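Pullulanase C protein (Klebsiella pneumoniae subsp. pneumoniae NTUH-K2044, PDB 5HJ1) is a type II secretion system component of the GspC family whose PDZ domain, captured here with a bound fatty acid, probably takes part in secreting pullulanase. Local coordinates at residues S48-N60 / E82-I96. Residues are numbered along the deposited sequence; the frame is centred on the assembly and turned at random.
Sequences SGLQANDLAIALN and EITLTVEREGQRHDI
R89 grips the D54 carboxylate side-on: NE reaches D54 OD1 at 2.8 Å and NH2 reaches D54 OD2 at 2.9 Å. The two flat groups are only 10° from coplanar, and D54 OD2 receives NH2 on its syn lone pair. NH2 also donates to G49 O (3.0 Å), approaching in the carbonyl plane on a lone pair, while a water links R89 NH1 to the same oxygen. A bend at chi3 (-62°) brings the guanidinium edge to D54 and G49 O, while Q51 CG lies over one face. D54 OD2 takes a second bond, from Q51 N, arriving from above the carboxylate plane; with two donors there and one on OD1, the acid is probably stabilised as the anion. This network ties the type II turn 51–54 to strand 82–89.

Beyond it the strands pair antiparallel, L55 and E88 exchanging both backbone bonds. T86 O then receives I57 N at 2.9 Å and, weakly, A58 N at 3.3 Å, as the register slips by one residue. T86 N returns a bond to A58 O, and the T86 hydroxyl donates to D95 OD1. At the far end N60 N meets T84 O almost straight (178°), and N60 OD1 replaces a backbone acceptor for T84 N at 2.9 Å. A56 and L85, on the face shared with V87 and L59, touch vaccenic acid, as does I83. I57 and A58 both facing T86 make a classic beta bulge, here within the antiparallel sheet of a PDZ domain beside its fatty-acid pocket.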
ATOM      1  N   SER A  48       5.355   1.114 -15.421  1.00 25.48           N
ATOM      2  CA  SER A  48       6.012   0.117 -14.633  1.00 26.30           C
ATOM      3  C   SER A  48       5.896   0.414 -13.168  1.00 23.26           C
ATOM      4  O   SER A  48       6.658  -0.008 -12.340  1.00 25.42           O
ATOM      5  CB  SER A  48       7.497  -0.000 -15.015  1.00 31.10           C
ATOM      6  OG  SER A  48       7.640  -0.783 -16.196  1.00 38.65           O
ATOM      7  N   GLY A  49       4.885   1.201 -12.763  1.00 18.15           N
ATOM      8  CA  GLY A  49       4.655   1.543 -11.372  1.00 17.36           C
ATOM      9  C   GLY A  49       3.230   1.305 -10.991  1.00 15.62           C
ATOM     10  O   GLY A  49       2.670   0.257 -11.371  1.00 17.22           O
ATOM     11  N   LEU A  50       2.610   2.207 -10.208  1.00 15.34           N
ATOM     12  CA  LEU A  50       1.240   1.982  -9.801  1.00 14.78           C
ATOM     13  C   LEU A  50       0.293   2.511 -10.867  1.00 13.86           C
ATOM     14  O   LEU A  50       0.638   3.301 -11.735  1.00 15.60           O
ATOM     15  CB  LEU A  50       1.022   2.785  -8.497  1.00 14.80           C
ATOM     16  CG  LEU A  50       1.778   2.308  -7.304  1.00 15.29           C
ATOM     17  CD1 LEU A  50       1.543   3.227  -6.109  1.00 16.04           C
ATOM     18  CD2 LEU A  50       1.494   0.871  -6.923  1.00 17.56           C
ATOM     19  N   GLN A  51      -0.920   1.992 -10.771  1.00 14.44           N
ATOM     20  CA  GLN A  51      -2.033   2.417 -11.598  1.00 15.43           C
ATOM     21  C   GLN A  51      -3.177   2.875 -10.758  1.00 14.41           C
ATOM     22  O   GLN A  51      -3.379   2.374  -9.662  1.00 14.05           O
ATOM     23  CB  GLN A  51      -2.454   1.327 -12.545  1.00 19.06           C
ATOM     24  CG  GLN A  51      -1.380   1.057 -13.601  1.00 24.17           C
ATOM     25  CD  GLN A  51      -1.297   2.171 -14.641  1.00 30.83           C
ATOM     26  OE1 GLN A  51      -2.256   2.466 -15.345  1.00 33.40           O
ATOM     27  NE2 GLN A  51      -0.143   2.830 -14.716  1.00 40.11           N
ATOM     28  N   ALA A  52      -3.948   3.818 -11.258  1.00 14.27           N
ATOM     29  CA  ALA A  52      -5.115   4.280 -10.535  1.00 14.64           C
ATOM     30  C   ALA A  52      -6.001   3.079 -10.212  1.00 14.63           C
ATOM     31  O   ALA A  52      -6.225   2.149 -11.032  1.00 15.50           O
ATOM     32  CB  ALA A  52      -5.940   5.221 -11.422  1.00 14.73           C
ATOM     33  N   ASN A  53      -6.553   3.149  -9.017  1.00 14.20           N
ATOM     34  CA  ASN A  53      -7.448   2.086  -8.498  1.00 14.51           C
ATOM     35  C   ASN A  53      -6.817   0.739  -8.300  1.00 15.04           C
ATOM     36  O   ASN A  53      -7.505  -0.280  -8.183  1.00 16.29           O
ATOM     37  CB  ASN A  53      -8.764   2.053  -9.311  1.00 14.34           C
ATOM     38  CG  ASN A  53      -9.582   3.248  -9.078  1.00 14.83           C
ATOM     39  OD1 ASN A  53      -9.818   3.671  -7.939  1.00 15.88           O
ATOM     40  ND2 ASN A  53     -10.036   3.873 -10.146  1.00 16.08           N
ATOM     41  N   ASP A  54      -5.496   0.702  -8.177  1.00 14.31           N
ATOM     42  CA  ASP A  54      -4.865  -0.534  -7.786  1.00 14.99           C
ATOM     43  C   ASP A  54      -5.341  -0.927  -6.370  1.00 15.05           C
ATOM     44  O   ASP A  54      -5.666  -0.099  -5.537  1.00 15.65           O
ATOM     45  CB  ASP A  54      -3.307  -0.359  -7.693  1.00 15.59           C
ATOM     46  CG  ASP A  54      -2.573  -0.590  -8.985  1.00 16.57           C
ATOM     47  OD1 ASP A  54      -3.157  -1.184  -9.938  1.00 17.54           O
ATOM     48  OD2 ASP A  54      -1.394  -0.234  -9.015  1.00 15.95           O
ATOM     49  N   LEU A  55      -5.360  -2.233  -6.123  1.00 14.35           N
ATOM     50  CA  LEU A  55      -5.735  -2.795  -4.814  1.00 15.32           C
ATOM     51  C   LEU A  55      -4.533  -3.380  -4.143  1.00 15.58           C
ATOM     52  O   LEU A  55      -4.048  -4.430  -4.623  1.00 16.93           O
ATOM     53  CB  LEU A  55      -6.853  -3.826  -4.982  1.00 17.11           C
ATOM     54  CG  LEU A  55      -7.388  -4.393  -3.677  1.00 17.97           C
ATOM     55  CD1 LEU A  55      -8.280  -3.407  -2.972  1.00 18.71           C
ATOM     56  CD2 LEU A  55      -8.160  -5.722  -3.871  1.00 20.55           C
ATOM     57  N   ALA A  56      -4.022  -2.706  -3.125  1.00 13.77           N
ATOM     58  CA  ALA A  56      -2.875  -3.210  -2.342  1.00 15.00           C
ATOM     59  C   ALA A  56      -3.307  -4.353  -1.434  1.00 15.99           C
ATOM     60  O   ALA A  56      -4.199  -4.208  -0.598  1.00 16.25           O
ATOM     61  CB  ALA A  56      -2.224  -2.135  -1.526  1.00 15.31           C
ATOM     62  N   ILE A  57      -2.645  -5.504  -1.621  1.00 16.37           N
ATOM     63  CA  ILE A  57      -2.953  -6.690  -0.823  1.00 18.86           C
ATOM     64  C   ILE A  57      -1.773  -7.231   0.030  1.00 20.85           C
ATOM     65  O   ILE A  57      -2.033  -8.047   0.948  1.00 22.73           O
ATOM     66  CB  ILE A  57      -3.574  -7.827  -1.698  1.00 21.82           C
ATOM     67  CG1 ILE A  57      -2.603  -8.295  -2.729  1.00 23.00           C
ATOM     68  CG2 ILE A  57      -4.893  -7.364  -2.308  1.00 22.00           C
ATOM     69  CD1 ILE A  57      -3.015  -9.571  -3.431  1.00 25.72           C
ATOM     70  N   ALA A  58      -0.555  -6.837  -0.234  1.00 19.19           N
ATOM     71  CA  ALA A  58       0.607  -7.274   0.578  1.00 20.25           C
ATOM     72  C   ALA A  58       1.634  -6.186   0.649  1.00 17.50           C
ATOM     73  O   ALA A  58       1.813  -5.429  -0.302  1.00 17.97           O
ATOM     74  CB  ALA A  58       1.212  -8.586   0.040  1.00 21.42           C
ATOM     75  N   LEU A  59       2.373  -6.184   1.749  1.00 20.12           N
ATOM     76  CA  LEU A  59       3.476  -5.222   1.969  1.00 20.19           C
ATOM     77  C   LEU A  59       4.637  -6.088   2.441  1.00 21.22           C
ATOM     78  O   LEU A  59       4.549  -6.779   3.450  1.00 23.17           O
ATOM     79  CB  LEU A  59       3.099  -4.191   3.029  1.00 22.52           C
ATOM     80  CG  LEU A  59       4.222  -3.248   3.496  1.00 26.82           C
ATOM     81  CD1 LEU A  59       4.742  -2.336   2.428  1.00 28.59           C
ATOM     82  CD2 LEU A  59       3.719  -2.371   4.666  1.00 29.88           C
ATOM     83  N   ASN A  60       5.720  -6.112   1.615  1.00 21.57           N
ATOM     84  CA  ASN A  60       6.879  -6.986   1.907  1.00 23.89           C
ATOM     85  C   ASN A  60       6.498  -8.412   2.161  1.00 24.24           C
ATOM     86  O   ASN A  60       6.999  -9.115   3.056  1.00 26.88           O
ATOM     87  CB  ASN A  60       7.689  -6.465   3.072  1.00 24.97           C
ATOM     88  CG  ASN A  60       8.220  -5.101   2.809  1.00 27.08           C
ATOM     89  OD1 ASN A  60       8.785  -4.840   1.720  1.00 28.96           O
ATOM     90  ND2 ASN A  60       8.063  -4.215   3.747  1.00 29.92           N
ATOM     91  N   GLU A  82      13.945  -0.206   1.321  1.00 32.13           N
ATOM     92  CA  GLU A  82      13.243  -0.493   0.063  1.00 28.60           C
ATOM     93  C   GLU A  82      12.161  -1.409   0.498  1.00 28.72           C
ATOM     94  O   GLU A  82      12.384  -2.287   1.332  1.00 31.58           O
ATOM     95  CB  GLU A  82      14.151  -1.192  -0.987  1.00 28.74           C
ATOM     96  CG  GLU A  82      13.474  -1.513  -2.328  1.00 28.31           C
ATOM     97  CD  GLU A  82      14.438  -1.841  -3.459  1.00 28.67           C
ATOM     98  OE1 GLU A  82      14.335  -2.945  -4.072  1.00 28.24           O
ATOM     99  OE2 GLU A  82      15.361  -1.046  -3.764  1.00 29.09           O
ATOM    100  N   ILE A  83      10.958  -1.172  -0.039  1.00 27.01           N
ATOM    101  CA  ILE A  83       9.815  -1.959   0.325  1.00 27.31           C
ATOM    102  C   ILE A  83       9.048  -2.374  -0.888  1.00 26.28           C
ATOM    103  O   ILE A  83       9.157  -1.716  -1.967  1.00 30.95           O
ATOM    104  CB  ILE A  83       8.863  -1.215   1.273  1.00 27.55           C
ATOM    105  CG1 ILE A  83       8.331   0.085   0.613  1.00 27.05           C
ATOM    106  CG2 ILE A  83       9.582  -0.912   2.573  1.00 30.44           C
ATOM    107  CD1 ILE A  83       7.271   0.732   1.437  1.00 31.76           C
ATOM    108  N   THR A  84       8.362  -3.487  -0.812  1.00 23.92           N
ATOM    109  CA  THR A  84       7.606  -3.939  -1.962  1.00 22.50           C
ATOM    110  C   THR A  84       6.131  -3.987  -1.651  1.00 22.96           C
ATOM    111  O   THR A  84       5.730  -4.495  -0.587  1.00 26.07           O
ATOM    112  CB  THR A  84       8.036  -5.329  -2.332  1.00 26.84           C
ATOM    113  OG1 THR A  84       9.458  -5.322  -2.608  1.00 30.24           O
ATOM    114  CG2 THR A  84       7.307  -5.898  -3.512  1.00 29.14           C
ATOM    115  N   LEU A  85       5.342  -3.563  -2.600  1.00 20.27           N
ATOM    116  CA  LEU A  85       3.905  -3.626  -2.491  1.00 20.36           C
ATOM    117  C   LEU A  85       3.391  -4.620  -3.531  1.00 19.33           C
ATOM    118  O   LEU A  85       3.868  -4.624  -4.715  1.00 20.45           O
ATOM    119  CB  LEU A  85       3.316  -2.264  -2.848  1.00 22.44           C
ATOM    120  CG  LEU A  85       2.039  -1.789  -2.309  1.00 27.84           C
ATOM    121  CD1 LEU A  85       1.930  -1.932  -0.782  1.00 26.11           C
ATOM    122  CD2 LEU A  85       1.961  -0.280  -2.725  1.00 25.87           C
ATOM    123  N   THR A  86       2.521  -5.541  -3.146  1.00 17.71           N
ATOM    124  CA  THR A  86       1.803  -6.397  -4.049  1.00 18.32           C
ATOM    125  C   THR A  86       0.410  -5.789  -4.271  1.00 17.77           C
ATOM    126  O   THR A  86      -0.289  -5.557  -3.290  1.00 17.58           O
ATOM    127  CB  THR A  86       1.660  -7.811  -3.524  1.00 21.40           C
ATOM    128  OG1 THR A  86       2.952  -8.343  -3.233  1.00 24.70           O
ATOM    129  CG2 THR A  86       0.989  -8.697  -4.527  1.00 22.78           C
ATOM    130  N   VAL A  87       0.078  -5.555  -5.531  1.00 17.16           N
ATOM    131  CA  VAL A  87      -1.242  -5.053  -5.887  1.00 17.40           C
ATOM    132  C   VAL A  87      -1.977  -6.036  -6.791  1.00 18.35           C
ATOM    133  O   VAL A  87      -1.325  -6.818  -7.498  1.00 22.38           O
ATOM    134  CB  VAL A  87      -1.158  -3.658  -6.591  1.00 16.86           C
ATOM    135  CG1 VAL A  87      -0.535  -2.619  -5.669  1.00 15.96           C
ATOM    136  CG2 VAL A  87      -0.432  -3.733  -7.888  1.00 18.24           C
ATOM    137  N   GLU A  88      -3.304  -6.011  -6.734  1.00 19.71           N
ATOM    138  CA  GLU A  88      -4.140  -6.767  -7.668  1.00 23.88           C
ATOM    139  C   GLU A  88      -4.690  -5.681  -8.637  1.00 23.84           C
ATOM    140  O   GLU A  88      -5.189  -4.547  -8.231  1.00 24.63           O
ATOM    141  CB  GLU A  88      -5.231  -7.450  -6.860  1.00 28.69           C
ATOM    142  CG  GLU A  88      -5.678  -8.786  -7.406  1.00 39.21           C
ATOM    143  CD  GLU A  88      -6.565  -9.497  -6.399  1.00 43.22           C
ATOM    144  OE1 GLU A  88      -7.642  -8.947  -6.097  1.00 48.68           O
ATOM    145  OE2 GLU A  88      -6.162 -10.569  -5.885  1.00 45.91           O
ATOM    146  N   ARG A  89      -4.572  -5.978  -9.919  1.00 29.17           N
ATOM    147  CA  ARG A  89      -4.949  -5.033 -10.960  1.00 31.20           C
ATOM    148  C   ARG A  89      -5.651  -5.875 -12.058  1.00 35.02           C
ATOM    149  O   ARG A  89      -5.027  -6.761 -12.612  1.00 38.55           O
ATOM    150  CB  ARG A  89      -3.617  -4.382 -11.413  1.00 27.79           C
ATOM    151  CG  ARG A  89      -3.705  -3.485 -12.629  1.00 30.78           C
ATOM    152  CD  ARG A  89      -2.295  -3.152 -12.987  1.00 27.59           C
ATOM    153  NE  ARG A  89      -1.584  -2.427 -11.935  1.00 23.70           N
ATOM    154  CZ  ARG A  89      -0.291  -2.118 -11.989  1.00 21.75           C
ATOM    155  NH1 ARG A  89       0.466  -2.531 -13.021  1.00 24.06           N
ATOM    156  NH2 ARG A  89       0.256  -1.407 -11.042  1.00 18.73           N
ATOM    157  N   GLU A  90      -6.921  -5.555 -12.363  1.00 39.37           N
ATOM    158  CA  GLU A  90      -7.777  -6.369 -13.281  1.00 47.21           C
ATOM    159  C   GLU A  90      -7.520  -7.883 -13.157  1.00 47.89           C
ATOM    160  O   GLU A  90      -7.185  -8.553 -14.136  1.00 48.17           O
ATOM    161  CB  GLU A  90      -7.840  -5.891 -14.748  1.00 53.88           C
ATOM    162  CG  GLU A  90      -6.558  -5.425 -15.423  1.00 58.08           C
ATOM    163  CD  GLU A  90      -6.334  -3.920 -15.323  1.00 62.26           C
ATOM    164  OE1 GLU A  90      -5.188  -3.468 -15.600  1.00 67.21           O
ATOM    165  OE2 GLU A  90      -7.299  -3.187 -14.997  1.00 59.92           O
ATOM    166  N   GLY A  91      -7.627  -8.388 -11.930  1.00 46.76           N
ATOM    167  CA  GLY A  91      -7.450  -9.826 -11.633  1.00 47.75           C
ATOM    168  C   GLY A  91      -6.052 -10.366 -11.375  1.00 49.62           C
ATOM    169  O   GLY A  91      -5.908 -11.421 -10.734  1.00 51.60           O
ATOM    170  N   GLN A  92      -5.014  -9.649 -11.844  1.00 44.72           N
ATOM    171  CA  GLN A  92      -3.613 -10.107 -11.705  1.00 41.87           C
ATOM    172  C   GLN A  92      -2.821  -9.418 -10.598  1.00 32.59           C
ATOM    173  O   GLN A  92      -3.126  -8.263 -10.272  1.00 32.66           O
ATOM    174  CB  GLN A  92      -2.843  -9.937 -13.039  1.00 47.20           C
ATOM    175  CG  GLN A  92      -2.609 -11.188 -13.897  1.00 57.57           C
ATOM    176  CD  GLN A  92      -1.375 -11.967 -13.433  1.00 60.66           C
ATOM    177  OE1 GLN A  92      -0.452 -12.236 -14.222  1.00 62.59           O
ATOM    178  NE2 GLN A  92      -1.305 -12.245 -12.129  1.00 58.90           N
ATOM    179  N   ARG A  93      -1.900 -10.151  -9.997  0.50 31.62           N
ATOM    180  CA  ARG A  93      -1.011  -9.574  -9.014  0.50 29.39           C
ATOM    181  C   ARG A  93       0.220  -9.017  -9.717  0.50 27.07           C
ATOM    182  O   ARG A  93       0.704  -9.502 -10.765  0.50 27.71           O
ATOM    183  CB  ARG A  93      -0.571 -10.581  -7.964  0.50 32.06           C
ATOM    184  CG  ARG A  93      -1.609 -10.900  -6.880  0.50 34.55           C
ATOM    185  CD  ARG A  93      -1.141 -12.104  -6.090  0.50 38.60           C
ATOM    186  NE  ARG A  93      -1.828 -12.417  -4.824  0.50 41.32           N
ATOM    187  CZ  ARG A  93      -3.129 -12.648  -4.669  0.50 42.55           C
ATOM    188  NH1 ARG A  93      -3.994 -12.432  -5.658  0.50 42.18           N
ATOM    189  NH2 ARG A  93      -3.586 -12.977  -3.469  0.50 46.20           N
ATOM    190  N   HIS A  94       0.729  -7.961  -9.113  1.00 24.33           N
ATOM    191  CA  HIS A  94       1.931  -7.280  -9.573  1.00 22.50           C
ATOM    192  C   HIS A  94       2.709  -6.806  -8.367  1.00 20.90           C
ATOM    193  O   HIS A  94       2.122  -6.206  -7.446  1.00 19.36           O
ATOM    194  CB  HIS A  94       1.631  -6.053 -10.424  1.00 23.76           C
ATOM    195  CG  HIS A  94       0.866  -6.283 -11.695  1.00 27.76           C
ATOM    196  ND1 HIS A  94       1.437  -6.068 -12.942  1.00 34.13           N
ATOM    197  CD2 HIS A  94      -0.440  -6.524 -11.924  1.00 31.48           C
ATOM    198  CE1 HIS A  94       0.524  -6.230 -13.879  1.00 34.23           C
ATOM    199  NE2 HIS A  94      -0.618  -6.542 -13.294  1.00 35.84           N
ATOM    200  N   ASP A  95       4.008  -6.928  -8.339  1.00 20.38           N
ATOM    201  CA  ASP A  95       4.891  -6.439  -7.283  1.00 19.67           C
ATOM    202  C   ASP A  95       5.602  -5.198  -7.760  1.00 18.71           C
ATOM    203  O   ASP A  95       6.202  -5.203  -8.874  1.00 21.68           O
ATOM    204  CB  ASP A  95       5.966  -7.453  -6.838  1.00 22.37           C
ATOM    205  CG  ASP A  95       5.483  -8.499  -5.860  1.00 25.71           C
ATOM    206  OD1 ASP A  95       4.345  -8.537  -5.384  1.00 26.38           O
ATOM    207  OD2 ASP A  95       6.318  -9.408  -5.572  1.00 35.60           O
ATOM    208  N   ILE A  96       5.618  -4.170  -6.937  0.50 17.30           N
ATOM    209  CA  ILE A  96       6.235  -2.935  -7.219  0.50 16.29           C
ATOM    210  C   ILE A  96       7.106  -2.628  -6.027  0.50 17.22           C
ATOM    211  O   ILE A  96       6.657  -2.792  -4.890  0.50 17.15           O
ATOM    212  CB  ILE A  96       5.209  -1.810  -7.363  0.50 16.48           C
ATOM    213  CG1 ILE A  96       4.113  -2.175  -8.318  0.50 17.49           C
ATOM    214  CG2 ILE A  96       5.877  -0.519  -7.801  0.50 17.16           C
ATOM    215  CD1 ILE A  96       4.574  -2.549  -9.685  0.50 18.39           C
TER
HETATM  216  O   HOH W   1       3.209  -1.793 -13.144  1.00 23.00           O